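Local coordinates for hypothetical protein (Chromobacterium violaceum, PDB 2O3I), which is of unknown function but belongs to the two-part S-Me-THD-like (DUF917) protein family, at residues L10-Q15 with L232-Q237; D42-D47 with A117-A122; V52-A57 with V129-A134; A156-E161 with G204-W209; P317-Y322 with I356-A361. The protein carries 2 engineered substitutions. One frame throughout, in Å; residues are numbered along the deposited sequence.

Four of the contacts are buried; interaction 1, a helix crossing with R234 and Q237 exposed, is only partly so. Interactions 3 and 4 belong to one mixed sheet, the former at the ends of its parallel strands, the latter in its antiparallel part, whereas interaction 5 belongs to the separate antiparallel sheet, about 29 Å from interaction 4 between centres. Interaction 2 lays a loop on the helix that leads to the strand used in interaction 3. The chemistry follows: backbone bonds and small or branched side chains in interactions 4 and 5, with a carboxylate bond besides in interaction 5; one backbone bond, a bridging water and a valine cluster in interaction 3; van der Waals contact with carbonyl oxygens in interactions 1 and 2.

Interaction 1: L10-Q15 with L232-Q237; sequences LEPLLQ and LGRALQ
P12 lays its ring against the carboxamide of Q237, the ring atoms CB, CG and CD all near the same oxygen, with P12 CB 3.5 Å from Q237 OE1. This is a steep helix-helix crossing: the short axes of 10-15 and 232-237 pass 7.1 Å apart at 106°, close enough for backbone to meet backbone. G233 makes that possible. Without a side chain, it lets P12 O come to 2.9 Å from G233 CA in a CA-H...O contact with 161° at the hydrogen. Next to it P12 CB packs 3.5 Å from R234 N, and R234 CG lies 4.0 Å from P12 CB, while the rest of the arginine runs on extended toward D9, a long and weak ion pair. Q237 reaches the other helix because CG stands opposite its own backbone N (chi1 -179°) and the chain stays straight to the amide. One turn on from P12, Q15 CB is 4.2 Å from G233 CA. The crossing joins helix 10-19 of the N-terminal family region to helix 225-237 of the C-terminal one, with L13 packed on L226 and A229 further back along the latter. E11 sends its carboxylate to a salt bridge with R32, so what it offers Q237 is its aliphatic part: E11 CG is 3.8 Å from Q237 NE2.

Interaction 2: D42-D47 with A117-A122; sequences DYYPTD and ASLVAA
The ring of Y44 meets helix 111-124 edge-on: L119 O lies in the ring plane at its rim, 3.6 Å from Y44 CE2. One face of this ring is taken by its neighbour Y43, whose CD1 sits over the centre, 3.4 Å above the plane; the Y43 ring in turn has Y44 CG at its own edge. K123, just past A122 on the helix, hydrogen-bonds Y43 O through NZ and makes a cation-pi contact with the Y43 ring. F38 makes an edge-to-face contact with Y44. The motif is a loop laid across the last turns of a helix that itself forms the crossover of a beta-alpha-beta unit, between parallel strands 101-105 and 127-129.

Y44 CG is turned beside its own backbone N (chi1 -64°), which swings the ring over the helix so that the two side chains meet at a slant, with Y44 CZ 4.0 Å from L119 CD2. The phenol oxygen lies against the leucine: Y44 OH is 3.6 Å from L119 CD1, and CB, CG and CD2 are all within 4 Å. A122 CB approaches the ring obliquely, 4.3 Å from Y44 CD2.

Further along, the loop closes on the carbonyl of A122. P45 and T46 both bring carbon atoms against it, P45 CG coming within 3.7 Å of A122 O. With OG1 opposite the backbone N (chi1 -175°), T46 keeps its methyl for the helix: T46 CG2 lies 3.4 Å from A122 O.

Interaction 3: V52-A57 with V129-A134; sequences VDVDEA and VDADGA
V129 pairs with V52 in a parallel beta bridge, their CA atoms 5.1 Å apart, where strands 49-52 and 127-129 reach their C-terminal ends in the mixed beta-sheet of the alpha/beta fold. Both valines point to the face on which Y103 of the adjoining strand also packs. V129 spreads its two methyls between different partners: CG1 meets V54 CG2 at 3.8 Å, and CG2 faces V52 and A57, so the turn after V52 folds back over the valine.

At D130 the backbone takes over. D130 N donates to V52 O at 2.8 Å, straight on to the oxygen (C=O...N angle 161°), and V129 CA makes a CA-H...O contact with that same oxygen. D130 is also the centre of an inverse gamma turn. Close by, a water spans the gap between the segments, accepting from V54 N and donating to D130 O. The carboxylate of D130 lies beside that of D53, pointing the same way with planes 43° apart and D130 OD2 4.1 Å from D53 OD2. D130 OD2 is also hydrogen-bonded to S227 OG, which helps fix the carboxylate beside D53.

A131 adds its methyl to the valine cluster, CB 4.1 Å from V54 CG2. Beyond it the chain leaves 52-57, and D132 shapes its own course in an Asx turn: D132 OD2 accepts from A134 N at 2.9 Å, met on its anti side and 30° out of the carboxylate plane.

Interaction 4: A156-E161 with G204-W209; sequences AFLAGE and GGLAMW
F157 with A207, and A159 with G205, exchange backbone hydrogen bonds, four in all. F157 N donates to A207 O at 2.7 Å, and A207 N returns a bond to F157 O in the carbonyl plane. In the second pair G205 N uses a lone pair of A159 O, again in plane, whereas A159 N approaches G205 O tilted by 25°.

CA-H...O contacts fill in between them. L158 and L206 form the non-hydrogen-bonded pair, and each sends its CA toward an oxygen already bonded to a backbone N-H: L158 CA is 3.0 Å from G205 O, and L206 CA is 3.2 Å from F157 O.

Apolar contacts divide between the two faces. On the face of F157, A159 and A207, CB meets CB between F157 and A207 at 4.1 Å. F157 CG lies beside its backbone N (chi1 -57°), which brings ring atom CD2 to 3.5 Å from A207 O; beyond, the ring packs on A89 and R93 of helix 81-96. On the other face L158 and L206 lean together across the pair, L158 CD2 to L206 CD1 at 4.0 Å, and L158 goes on to meet L191 and I194 of helix 183-194. At the end of the pair A156 CB touches CB of M208, which is a selenomethionine.

Strand 203-211, from the C-terminal family region, thus lies between 156-159 and 61-69 of the N-terminal one. Helices cover both sides of this antiparallel part of a mixed sheet, as in a three-layer alpha/beta/alpha sandwich.

Interaction 5: P317-Y322 with I356-A361; sequences PDAISY and IALPAA
A319 and L358 stand side by side on one face of an antiparallel beta pair, strands 319-324 and 352-358 of the all-antiparallel sheet, with A319 CB 3.9 Å from L358 CB. S321 and I356 share that face one pair further on, while I320 and A357 point to the opposite one. With CG of L358 beside its own backbone N (chi1 -57°), CD1 also comes near the methyl of A319. L358 and I356 then run into helix 244-255, on L251 and on M247 with L248; on the reverse face I320 meets V295 of strand 292-297 and S301 of strand 301-306. S321 turns its hydroxyl out of the pair to F19 O.

Beneath these side chains the backbones bond reciprocally at A319/L358 and S321/I356. The latter bonds run nearly straight at the oxygens, S321 N to I356 O at 2.7 Å, whereas L358 N meets A319 O tilted 32° from the carbonyl plane.

Past L358 the regular pairing stops at P359, and the side chain of D318 takes the next bond: its OD1 accepts from A360 N at 2.8 Å, met on the anti side and 22° out of the carboxylate plane. Y386 OH binds the same oxygen and V389 N the other, so the C-terminal tail helps fix this carboxylate. P317, which follows a cis peptide bond, hands its carbonyl to R136. The ring of P317 presses on A360 in a tighter than usual carbon contact: P317 CB is 3.4 Å from A360 CB.

Interaction 1: L10-Q15 with L232-Q237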
# COMPACT_ATOMS: atom_id res chain seq x y z
N LEU A 10 8.75 21.28 26.43
CA LEU A 10 9.02 20.31 25.37
C LEU A 10 10.46 19.81 25.36
O LEU A 10 10.71 18.65 25.02
CB LEU A 10 8.66 20.90 24.00
CG LEU A 10 7.20 21.34 23.82
CD1 LEU A 10 7.00 21.83 22.41
CD2 LEU A 10 6.26 20.16 24.11
N GLU A 11 11.41 20.67 25.72
CA GLU A 11 12.82 20.28 25.72
C GLU A 11 13.10 19.21 26.77
O GLU A 11 13.73 18.19 26.47
CB GLU A 11 13.72 21.50 25.94
CG GLU A 11 15.18 21.18 26.21
CD GLU A 11 15.87 20.43 25.06
OE1 GLU A 11 17.01 19.98 25.26
OE2 GLU A 11 15.28 20.29 23.97
N PRO A 12 12.66 19.42 28.02
CA PRO A 12 12.93 18.38 29.02
C PRO A 12 12.12 17.11 28.74
O PRO A 12 12.57 16.00 29.04
CB PRO A 12 12.55 19.04 30.34
CG PRO A 12 11.51 20.04 29.95
CD PRO A 12 12.08 20.62 28.66
N LEU A 13 10.94 17.30 28.18
CA LEU A 13 10.04 16.20 27.87
C LEU A 13 10.65 15.25 26.84
O LEU A 13 10.59 14.03 26.98
CB LEU A 13 8.71 16.75 27.32
CG LEU A 13 7.67 15.75 26.81
CD1 LEU A 13 7.32 14.74 27.90
CD2 LEU A 13 6.44 16.51 26.36
N LEU A 14 11.24 15.82 25.80
CA LEU A 14 11.83 14.99 24.77
C LEU A 14 13.09 14.31 25.29
O LEU A 14 13.38 13.19 24.90
CB LEU A 14 12.12 15.84 23.52
CG LEU A 14 13.06 17.04 23.59
CD1 LEU A 14 14.49 16.59 23.27
CD2 LEU A 14 12.59 18.09 22.58
N GLN A 15 13.82 14.99 26.17
CA GLN A 15 15.04 14.43 26.75
C GLN A 15 14.72 13.17 27.55
O GLN A 15 15.34 12.12 27.36
CB GLN A 15 15.72 15.43 27.68
CG GLN A 15 16.33 16.64 27.00
CD GLN A 15 17.80 16.81 27.33
OE1 GLN A 15 18.34 17.91 27.27
NE2 GLN A 15 18.46 15.70 27.66
N LEU A 232 11.99 13.35 34.50
CA LEU A 232 13.39 12.97 34.29
C LEU A 232 14.11 14.02 33.45
O LEU A 232 15.26 14.39 33.73
CB LEU A 232 13.47 11.61 33.58
CG LEU A 232 14.83 11.22 33.00
CD1 LEU A 232 15.87 11.16 34.11
CD2 LEU A 232 14.74 9.88 32.29
N GLY A 233 13.41 14.49 32.42
CA GLY A 233 13.98 15.50 31.54
C GLY A 233 14.36 16.76 32.28
O GLY A 233 15.41 17.34 32.03
N ARG A 234 13.50 17.19 33.19
CA ARG A 234 13.76 18.38 33.98
C ARG A 234 15.04 18.19 34.79
O ARG A 234 15.87 19.10 34.87
CB ARG A 234 12.58 18.68 34.90
CG ARG A 234 11.42 19.38 34.19
CD ARG A 234 10.19 19.52 35.07
NE ARG A 234 9.17 20.34 34.41
CZ ARG A 234 7.95 20.55 34.88
NH1 ARG A 234 7.56 19.99 36.02
NH2 ARG A 234 7.11 21.33 34.21
N ALA A 235 15.20 17.02 35.38
CA ALA A 235 16.39 16.74 36.18
C ALA A 235 17.64 16.72 35.29
O ALA A 235 18.72 17.14 35.71
CB ALA A 235 16.23 15.41 36.90
N LEU A 236 17.48 16.24 34.06
CA LEU A 236 18.59 16.18 33.12
C LEU A 236 19.00 17.58 32.68
O LEU A 236 20.19 17.94 32.71
CB LEU A 236 18.20 15.36 31.88
CG LEU A 236 18.10 13.84 32.09
CD1 LEU A 236 17.46 13.19 30.89
CD2 LEU A 236 19.49 13.27 32.33
N GLN A 237 18.00 18.36 32.29
CA GLN A 237 18.21 19.72 31.84
C GLN A 237 18.84 20.56 32.95
O GLN A 237 19.70 21.41 32.70
CB GLN A 237 16.87 20.31 31.38
CG GLN A 237 16.92 21.73 30.84
CD GLN A 237 15.54 22.23 30.41
OE1 GLN A 237 14.51 21.83 30.96
NE2 GLN A 237 15.52 23.12 29.43

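Interaction 2: D42-D47 with A117-A122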
# COMPACT_ATOMS: atom_id res chain seq x y z
N ASP A 42 -0.54 32.08 14.36
CA ASP A 42 -1.44 31.68 13.29
C ASP A 42 -1.61 30.16 13.31
O ASP A 42 -2.72 29.66 13.40
CB ASP A 42 -0.88 32.11 11.94
CG ASP A 42 -1.88 31.91 10.81
OD1 ASP A 42 -1.46 31.51 9.71
OD2 ASP A 42 -3.08 32.18 11.03
N TYR A 43 -0.49 29.44 13.24
CA TYR A 43 -0.53 27.98 13.22
C TYR A 43 -1.06 27.36 14.53
O TYR A 43 -1.99 26.56 14.50
CB TYR A 43 0.86 27.42 12.88
CG TYR A 43 0.87 25.95 12.51
CD1 TYR A 43 0.90 24.95 13.50
CD2 TYR A 43 0.87 25.54 11.17
CE1 TYR A 43 0.94 23.60 13.16
CE2 TYR A 43 0.90 24.19 10.82
CZ TYR A 43 0.94 23.23 11.82
OH TYR A 43 0.99 21.90 11.48
N TYR A 44 -0.47 27.72 15.67
CA TYR A 44 -0.92 27.18 16.96
C TYR A 44 -1.80 28.18 17.70
O TYR A 44 -1.31 29.18 18.23
CB TYR A 44 0.28 26.81 17.84
CG TYR A 44 1.13 25.69 17.29
CD1 TYR A 44 2.39 25.95 16.73
CD2 TYR A 44 0.69 24.36 17.33
CE1 TYR A 44 3.18 24.92 16.22
CE2 TYR A 44 1.47 23.33 16.82
CZ TYR A 44 2.72 23.62 16.27
OH TYR A 44 3.49 22.62 15.73
N PRO A 45 -3.12 27.93 17.75
CA PRO A 45 -4.01 28.86 18.45
C PRO A 45 -3.79 28.91 19.96
O PRO A 45 -4.34 29.77 20.64
CB PRO A 45 -5.40 28.34 18.07
CG PRO A 45 -5.17 26.86 17.98
CD PRO A 45 -3.85 26.76 17.25
N THR A 46 -2.98 28.00 20.48
CA THR A 46 -2.71 28.01 21.91
C THR A 46 -1.28 27.62 22.24
O THR A 46 -0.62 26.88 21.50
CB THR A 46 -3.72 27.11 22.67
OG1 THR A 46 -3.50 27.24 24.08
CG2 THR A 46 -3.58 25.66 22.28
N ASP A 47 -0.82 28.13 23.38
CA ASP A 47 0.53 27.95 23.89
C ASP A 47 0.60 26.85 24.95
O ASP A 47 1.68 26.39 25.32
CB ASP A 47 0.96 29.29 24.52
CG ASP A 47 2.44 29.55 24.40
OD1 ASP A 47 2.99 29.30 23.30
OD2 ASP A 47 3.05 30.01 25.39
N ALA A 117 2.27 14.32 19.45
CA ALA A 117 0.93 14.28 20.03
C ALA A 117 0.58 15.62 20.66
O ALA A 117 -0.55 16.11 20.50
CB ALA A 117 0.84 13.17 21.08
N SER A 118 1.53 16.21 21.39
CA SER A 118 1.30 17.48 22.04
C SER A 118 1.00 18.60 21.04
O SER A 118 0.06 19.38 21.21
CB SER A 118 2.52 17.85 22.89
OG SER A 118 2.68 16.94 23.96
N LEU A 119 1.79 18.67 19.98
CA LEU A 119 1.61 19.70 18.98
C LEU A 119 0.27 19.54 18.27
O LEU A 119 -0.40 20.53 17.97
CB LEU A 119 2.77 19.67 17.98
CG LEU A 119 4.15 19.99 18.57
CD1 LEU A 119 5.20 19.96 17.46
CD2 LEU A 119 4.12 21.36 19.25
N VAL A 120 -0.12 18.29 18.00
CA VAL A 120 -1.38 18.03 17.32
C VAL A 120 -2.57 18.44 18.20
O VAL A 120 -3.53 19.06 17.71
CB VAL A 120 -1.50 16.54 16.94
CG1 VAL A 120 -2.91 16.25 16.43
CG2 VAL A 120 -0.48 16.20 15.86
N ALA A 121 -2.50 18.11 19.49
CA ALA A 121 -3.57 18.46 20.43
C ALA A 121 -3.72 19.99 20.52
O ALA A 121 -4.83 20.51 20.50
CB ALA A 121 -3.26 17.88 21.81
N ALA A 122 -2.60 20.69 20.62
CA ALA A 122 -2.61 22.15 20.71
C ALA A 122 -3.23 22.74 19.45
O ALA A 122 -3.97 23.72 19.52
CB ALA A 122 -1.18 22.66 20.86

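Interaction 3: V52-A57 with V129-A134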
# COMPACT_ATOMS: atom_id res chain seq x y z
N VAL A 52 -4.21 14.83 30.06
CA VAL A 52 -5.14 14.17 30.97
C VAL A 52 -4.77 12.71 31.25
O VAL A 52 -4.08 12.06 30.45
CB VAL A 52 -6.59 14.20 30.40
CG1 VAL A 52 -7.04 15.64 30.19
CG2 VAL A 52 -6.65 13.44 29.09
N ASP A 53 -5.21 12.19 32.40
CA ASP A 53 -4.95 10.80 32.74
C ASP A 53 -6.00 9.95 32.04
O ASP A 53 -7.06 10.45 31.67
CB ASP A 53 -5.01 10.58 34.25
CG ASP A 53 -3.93 11.35 35.00
OD1 ASP A 53 -4.25 12.43 35.55
OD2 ASP A 53 -2.77 10.87 35.03
N VAL A 54 -5.70 8.67 31.86
CA VAL A 54 -6.61 7.77 31.19
C VAL A 54 -8.03 7.84 31.75
O VAL A 54 -9.00 7.89 30.99
CB VAL A 54 -6.10 6.31 31.27
CG1 VAL A 54 -7.09 5.37 30.60
CG2 VAL A 54 -4.73 6.21 30.59
N ASP A 55 -8.17 7.85 33.08
CA ASP A 55 -9.49 7.89 33.72
C ASP A 55 -10.21 9.23 33.57
O ASP A 55 -11.37 9.36 33.96
CB ASP A 55 -9.38 7.54 35.21
CG ASP A 55 -8.89 6.11 35.45
OD1 ASP A 55 -9.42 5.18 34.81
OD2 ASP A 55 -7.99 5.93 36.30
N GLU A 56 -9.52 10.23 33.02
CA GLU A 56 -10.11 11.54 32.82
C GLU A 56 -10.56 11.71 31.37
O GLU A 56 -11.41 12.54 31.06
CB GLU A 56 -9.11 12.64 33.17
CG GLU A 56 -8.67 12.63 34.62
CD GLU A 56 -7.67 13.72 34.95
OE1 GLU A 56 -6.62 13.78 34.28
OE2 GLU A 56 -7.94 14.51 35.88
N ALA A 57 -9.97 10.91 30.49
CA ALA A 57 -10.29 10.96 29.07
C ALA A 57 -11.66 10.33 28.82
O ALA A 57 -11.76 9.24 28.27
CB ALA A 57 -9.22 10.23 28.27
N VAL A 129 -3.24 12.15 26.12
CA VAL A 129 -3.33 11.24 27.26
C VAL A 129 -1.95 10.97 27.86
O VAL A 129 -0.99 10.78 27.13
CB VAL A 129 -3.99 9.91 26.82
CG1 VAL A 129 -4.04 8.94 27.99
CG2 VAL A 129 -5.39 10.19 26.29
N ASP A 130 -1.86 10.97 29.19
CA ASP A 130 -0.59 10.73 29.87
C ASP A 130 -0.39 9.23 29.87
O ASP A 130 -0.63 8.56 30.87
CB ASP A 130 -0.63 11.27 31.31
CG ASP A 130 0.75 11.23 32.00
OD1 ASP A 130 1.75 10.87 31.34
OD2 ASP A 130 0.83 11.56 33.20
N ALA A 131 0.06 8.72 28.72
CA ALA A 131 0.28 7.30 28.53
C ALA A 131 0.74 7.04 27.11
O ALA A 131 0.83 7.96 26.31
CB ALA A 131 -1.02 6.54 28.78
N ASP A 132 1.04 5.77 26.82
CA ASP A 132 1.42 5.33 25.49
C ASP A 132 1.39 3.81 25.45
O ASP A 132 1.18 3.15 26.47
CB ASP A 132 2.80 5.87 25.07
CG ASP A 132 3.94 5.24 25.83
OD1 ASP A 132 4.46 5.91 26.74
OD2 ASP A 132 4.31 4.09 25.51
N GLY A 133 1.59 3.25 24.26
CA GLY A 133 1.51 1.81 24.08
C GLY A 133 2.52 0.83 24.66
O GLY A 133 2.32 -0.38 24.52
N ALA A 134 3.57 1.30 25.32
CA ALA A 134 4.56 0.36 25.85
C ALA A 134 5.41 0.89 26.99
O ALA A 134 5.90 0.12 27.82
CB ALA A 134 5.48 -0.10 24.72
O HOH W 1 -2.80 8.26 32.68

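Interaction 4: A156-E161 with G204-W209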
# COMPACT_ATOMS: atom_id res chain seq x y z
N ALA A 156 -6.97 3.50 9.05
CA ALA A 156 -5.68 4.10 9.38
C ALA A 156 -5.52 5.28 8.42
O ALA A 156 -5.88 5.18 7.25
CB ALA A 156 -4.56 3.10 9.18
N PHE A 157 -4.99 6.40 8.91
CA PHE A 157 -4.84 7.56 8.05
C PHE A 157 -3.38 8.00 7.94
O PHE A 157 -2.71 8.22 8.95
CB PHE A 157 -5.69 8.72 8.58
CG PHE A 157 -7.16 8.40 8.73
CD1 PHE A 157 -7.99 8.30 7.60
CD2 PHE A 157 -7.71 8.17 9.98
CE1 PHE A 157 -9.35 7.98 7.73
CE2 PHE A 157 -9.06 7.84 10.13
CZ PHE A 157 -9.89 7.75 9.00
N LEU A 158 -2.89 8.10 6.70
CA LEU A 158 -1.53 8.56 6.43
C LEU A 158 -1.69 9.90 5.71
O LEU A 158 -2.49 10.02 4.78
CB LEU A 158 -0.78 7.58 5.54
CG LEU A 158 -0.34 6.27 6.20
CD1 LEU A 158 0.22 5.35 5.11
CD2 LEU A 158 0.70 6.55 7.28
N ALA A 159 -0.92 10.90 6.13
CA ALA A 159 -1.04 12.21 5.51
C ALA A 159 0.28 12.87 5.15
O ALA A 159 1.30 12.67 5.82
CB ALA A 159 -1.84 13.13 6.43
N GLY A 160 0.25 13.67 4.08
CA GLY A 160 1.42 14.40 3.61
C GLY A 160 1.45 15.78 4.23
O GLY A 160 0.58 16.14 5.03
N GLU A 161 2.45 16.58 3.86
CA GLU A 161 2.59 17.93 4.40
C GLU A 161 1.82 19.00 3.63
O GLU A 161 1.62 20.11 4.13
CB GLU A 161 4.08 18.31 4.45
CG GLU A 161 4.92 17.40 5.36
CD GLU A 161 4.54 17.53 6.83
OE1 GLU A 161 4.66 18.66 7.38
OE2 GLU A 161 4.13 16.52 7.44
N GLY A 204 5.43 10.44 6.70
CA GLY A 204 4.08 10.97 6.77
C GLY A 204 3.41 10.85 8.12
O GLY A 204 3.87 10.09 8.98
N GLY A 205 2.33 11.60 8.31
CA GLY A 205 1.61 11.53 9.55
C GLY A 205 0.74 10.29 9.58
O GLY A 205 0.24 9.84 8.54
N LEU A 206 0.57 9.73 10.77
CA LEU A 206 -0.27 8.54 10.93
C LEU A 206 -1.29 8.74 12.03
O LEU A 206 -1.01 9.33 13.08
CB LEU A 206 0.59 7.32 11.26
CG LEU A 206 -0.12 6.07 11.78
CD1 LEU A 206 -1.03 5.49 10.70
CD2 LEU A 206 0.91 5.05 12.23
N ALA A 207 -2.50 8.25 11.78
CA ALA A 207 -3.58 8.33 12.76
C ALA A 207 -4.34 7.02 12.65
O ALA A 207 -4.92 6.70 11.61
CB ALA A 207 -4.50 9.52 12.45
N MSE A 208 -4.32 6.25 13.73
CA MSE A 208 -5.01 4.96 13.75
C MSE A 208 -5.43 4.59 15.17
O MSE A 208 -5.16 5.34 16.12
CB MSE A 208 -4.09 3.87 13.16
CG MSE A 208 -2.79 3.63 13.92
SE MSE A 208 -1.62 2.37 13.01
CE MSE A 208 -2.48 0.71 13.53
N TRP A 209 -6.09 3.45 15.31
CA TRP A 209 -6.55 2.98 16.60
C TRP A 209 -7.52 3.94 17.31
O TRP A 209 -7.36 4.25 18.50
CB TRP A 209 -5.34 2.65 17.50
CG TRP A 209 -4.70 1.31 17.19
CD1 TRP A 209 -5.36 0.14 16.90
CD2 TRP A 209 -3.31 0.98 17.23
NE1 TRP A 209 -4.46 -0.89 16.76
CE2 TRP A 209 -3.19 -0.40 16.95
CE3 TRP A 209 -2.14 1.73 17.46
CZ2 TRP A 209 -1.96 -1.06 16.90
CZ3 TRP A 209 -0.91 1.07 17.42
CH2 TRP A 209 -0.83 -0.31 17.14

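Interaction 5: P317-Y322 with I356-A361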
# COMPACT_ATOMS: atom_id res chain seq x y z
N PRO A 317 11.50 -7.29 26.15
CA PRO A 317 10.93 -5.96 26.40
C PRO A 317 11.72 -5.00 27.27
O PRO A 317 11.43 -3.80 27.28
CB PRO A 317 9.56 -6.29 26.98
CG PRO A 317 9.82 -7.55 27.75
CD PRO A 317 10.65 -8.34 26.75
N ASP A 318 12.69 -5.49 28.02
CA ASP A 318 13.48 -4.59 28.86
C ASP A 318 14.12 -3.52 27.99
O ASP A 318 14.66 -3.81 26.92
CB ASP A 318 14.57 -5.33 29.63
CG ASP A 318 14.02 -6.24 30.72
OD1 ASP A 318 12.87 -6.02 31.16
OD2 ASP A 318 14.75 -7.16 31.14
N ALA A 319 14.07 -2.27 28.45
CA ALA A 319 14.66 -1.18 27.71
C ALA A 319 16.17 -1.18 27.91
O ALA A 319 16.68 -1.59 28.95
CB ALA A 319 14.08 0.15 28.18
N ILE A 320 16.88 -0.71 26.89
CA ILE A 320 18.33 -0.63 26.90
C ILE A 320 18.61 0.80 26.52
O ILE A 320 18.21 1.25 25.44
CB ILE A 320 18.94 -1.61 25.87
CG1 ILE A 320 18.69 -3.04 26.34
CG2 ILE A 320 20.43 -1.34 25.70
CD1 ILE A 320 18.89 -4.10 25.27
N SER A 321 19.27 1.54 27.41
CA SER A 321 19.55 2.95 27.15
C SER A 321 20.96 3.38 27.53
O SER A 321 21.53 2.88 28.50
CB SER A 321 18.55 3.83 27.89
OG SER A 321 17.24 3.61 27.43
N TYR A 322 21.48 4.33 26.78
CA TYR A 322 22.82 4.84 27.02
C TYR A 322 22.78 6.01 27.98
O TYR A 322 21.75 6.68 28.14
CB TYR A 322 23.45 5.34 25.71
CG TYR A 322 23.34 4.39 24.54
CD1 TYR A 322 23.97 3.15 24.55
CD2 TYR A 322 22.59 4.75 23.41
CE1 TYR A 322 23.86 2.28 23.47
CE2 TYR A 322 22.48 3.89 22.33
CZ TYR A 322 23.11 2.66 22.36
OH TYR A 322 22.97 1.79 21.31
N ILE A 356 22.36 1.13 30.30
CA ILE A 356 21.43 0.84 31.38
C ILE A 356 20.21 0.08 30.88
O ILE A 356 19.67 0.38 29.82
CB ILE A 356 20.97 2.14 32.08
CG1 ILE A 356 22.16 2.80 32.78
CG2 ILE A 356 19.86 1.85 33.09
CD1 ILE A 356 21.86 4.15 33.41
N ALA A 357 19.80 -0.92 31.65
CA ALA A 357 18.63 -1.70 31.30
C ALA A 357 17.51 -1.30 32.25
O ALA A 357 17.74 -1.10 33.45
CB ALA A 357 18.92 -3.19 31.42
N LEU A 358 16.31 -1.15 31.72
CA LEU A 358 15.17 -0.81 32.54
C LEU A 358 14.18 -1.97 32.45
O LEU A 358 13.86 -2.45 31.35
CB LEU A 358 14.51 0.48 32.03
CG LEU A 358 15.37 1.75 31.94
CD1 LEU A 358 14.55 2.88 31.31
CD2 LEU A 358 15.87 2.14 33.33
N PRO A 359 13.71 -2.46 33.59
CA PRO A 359 12.76 -3.57 33.54
C PRO A 359 11.50 -3.17 32.78
O PRO A 359 10.94 -2.09 32.99
CB PRO A 359 12.52 -3.89 35.01
CG PRO A 359 12.86 -2.60 35.72
CD PRO A 359 14.07 -2.13 34.98
N ALA A 360 11.06 -4.03 31.87
CA ALA A 360 9.87 -3.74 31.10
C ALA A 360 8.67 -3.57 32.02
O ALA A 360 8.62 -4.16 33.09
CB ALA A 360 9.61 -4.86 30.11
N ALA A 361 7.71 -2.74 31.61
CA ALA A 361 6.52 -2.54 32.43
C ALA A 361 5.77 -3.85 32.36
O ALA A 361 5.82 -4.56 31.34
CB ALA A 361 5.67 -1.40 31.88